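Local coordinates for vesicular integral-membrane protein VIP36 (Canis lupus familiaris, PDB 2DUQ) that serves as a calcium-dependent intracellular lectin of the early secretory pathway, binding high-mannose glycans and taking part in the transport and sorting of the glycoproteins that carry them, at residues A[71-76]-A[217-222]. Sequence-based numbering, arbitrary orientation.
Sequences KVHGTG and NHDIIS
The imidazole of His73 donates from NE2 to Asp219 OD2, a nearly straight bond of 2.8 Å (168° at the hydrogen). The oxygen lies in the ring plane but is itself met from above the carboxylate plane, ring and carboxylate being turned 70° apart. Histidine suits this position because its NE2 reaches diagonally over the neighbouring strand: with chi1 at 57°, CG sits between the backbone N and the carbonyl carbon, and the ring stands edge-on to its own strand. The other carboxylate oxygen, OD1, makes a salt bridge with Arg41 of strand 40-43, which borders 217-227 on its other side; this and the NE2 donor would both stabilise the ionised carboxylate. Asn217 CB packs on one face of the ring, 3.6 Å from its centroid in a CH-pi contact, while Lys71 CE lies over the opposite face.

Beneath these side chains, strands 64-73 and 217-227 run antiparallel in one of the two sheets of the legume-lectin-like beta sandwich, the lumenal carbohydrate-recognition domain. Lys71 and Asp219 form a hydrogen-bonded pair, with Lys71 N to Asp219 O at 2.9 Å and Asp219 N to Lys71 O at 2.8 Å. His73 and Asn217 form the next such pair. There His73 O accepts twice, from Asn217 N at 2.8 Å and from Asn217 ND2 at 3.1 Å, from opposite faces of the carbonyl plane; asparagine is short enough for both donors to share one carbonyl, though the ND2 bond is bent. Asn217 O takes His73 N and a CA-H...O contact from Val72 CA at 3.3 Å.

On the other face, Val72 and His218, a non-hydrogen-bonded pair, turn inward onto Ile85 of the second sheet. Compact, aliphatic Val72 suits this core, its CG1 3.9 Å from His218 CD2; His218 can be buried because Thr43 OG1 hydrogen-bonds its ND1.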
# COMPACT_ATOMS: atom_id res chain seq x y z
N LYS A 71 -6.30 -3.06 -9.07
CA LYS A 71 -7.57 -3.71 -9.29
C LYS A 71 -7.68 -4.95 -8.41
O LYS A 71 -6.86 -5.87 -8.50
CB LYS A 71 -7.79 -4.07 -10.79
CG LYS A 71 -9.26 -4.38 -11.12
CD LYS A 71 -9.43 -4.87 -12.57
CE LYS A 71 -10.75 -5.64 -12.81
NZ LYS A 71 -12.02 -5.08 -12.23
N VAL A 72 -8.70 -4.97 -7.56
CA VAL A 72 -9.00 -6.14 -6.76
C VAL A 72 -10.30 -6.68 -7.28
O VAL A 72 -11.32 -5.98 -7.31
CB VAL A 72 -9.19 -5.78 -5.27
CG1 VAL A 72 -9.49 -7.05 -4.45
CG2 VAL A 72 -7.95 -5.08 -4.72
N HIS A 73 -10.28 -7.94 -7.71
CA HIS A 73 -11.43 -8.50 -8.40
C HIS A 73 -11.40 -10.01 -8.27
O HIS A 73 -10.33 -10.60 -8.29
CB HIS A 73 -11.43 -8.06 -9.87
CG HIS A 73 -10.18 -8.41 -10.63
ND1 HIS A 73 -10.13 -9.44 -11.54
CD2 HIS A 73 -8.94 -7.86 -10.62
CE1 HIS A 73 -8.93 -9.50 -12.08
NE2 HIS A 73 -8.18 -8.56 -11.53
N GLY A 74 -12.56 -10.64 -8.11
CA GLY A 74 -12.56 -12.09 -8.06
C GLY A 74 -13.92 -12.71 -8.24
O GLY A 74 -14.91 -12.00 -8.34
N THR A 75 -13.95 -14.04 -8.25
CA THR A 75 -15.19 -14.78 -8.47
C THR A 75 -15.78 -15.38 -7.19
O THR A 75 -16.75 -16.14 -7.26
CB THR A 75 -15.00 -15.88 -9.54
OG1 THR A 75 -13.94 -16.75 -9.15
CG2 THR A 75 -14.68 -15.25 -10.91
N GLY A 76 -15.22 -15.03 -6.03
CA GLY A 76 -15.80 -15.42 -4.75
C GLY A 76 -17.23 -14.93 -4.60
O GLY A 76 -17.51 -13.75 -4.83
N ASN A 217 -8.07 -11.78 -7.07
CA ASN A 217 -6.93 -11.21 -7.81
C ASN A 217 -6.58 -9.87 -7.20
O ASN A 217 -7.47 -9.05 -7.01
CB ASN A 217 -7.30 -10.98 -9.28
CG ASN A 217 -7.62 -12.27 -10.02
OD1 ASN A 217 -6.74 -13.06 -10.30
ND2 ASN A 217 -8.90 -12.48 -10.34
N HIS A 218 -5.31 -9.66 -6.87
CA HIS A 218 -4.87 -8.37 -6.33
C HIS A 218 -3.84 -7.84 -7.31
O HIS A 218 -2.70 -8.30 -7.31
CB HIS A 218 -4.25 -8.50 -4.92
CG HIS A 218 -5.20 -8.99 -3.87
ND1 HIS A 218 -5.29 -10.32 -3.51
CD2 HIS A 218 -6.11 -8.34 -3.10
CE1 HIS A 218 -6.21 -10.46 -2.57
NE2 HIS A 218 -6.73 -9.27 -2.31
N ASP A 219 -4.27 -6.91 -8.17
CA ASP A 219 -3.41 -6.37 -9.24
C ASP A 219 -2.93 -4.94 -8.98
O ASP A 219 -3.69 -4.08 -8.55
CB ASP A 219 -4.18 -6.32 -10.57
CG ASP A 219 -4.64 -7.69 -11.07
OD1 ASP A 219 -4.11 -8.75 -10.63
OD2 ASP A 219 -5.53 -7.72 -11.94
N ILE A 220 -1.66 -4.70 -9.28
CA ILE A 220 -1.15 -3.35 -9.40
C ILE A 220 -0.95 -3.10 -10.89
O ILE A 220 -0.30 -3.89 -11.57
CB ILE A 220 0.17 -3.22 -8.64
CG1 ILE A 220 -0.02 -3.66 -7.17
CG2 ILE A 220 0.75 -1.80 -8.76
CD1 ILE A 220 -1.08 -2.85 -6.38
N ILE A 221 -1.56 -2.03 -11.39
CA ILE A 221 -1.49 -1.71 -12.83
C ILE A 221 -0.38 -0.68 -13.02
O ILE A 221 0.50 -0.85 -13.88
CB ILE A 221 -2.87 -1.27 -13.36
CG1 ILE A 221 -3.87 -2.42 -13.18
CG2 ILE A 221 -2.79 -0.89 -14.84
CD1 ILE A 221 -5.19 -1.99 -12.74
N SER A 222 -0.38 0.36 -12.18
CA SER A 222 0.69 1.35 -12.21
C SER A 222 0.89 1.99 -10.85
O SER A 222 -0.04 2.04 -10.04
CB SER A 222 0.39 2.45 -13.24
OG SER A 222 -0.73 3.22 -12.85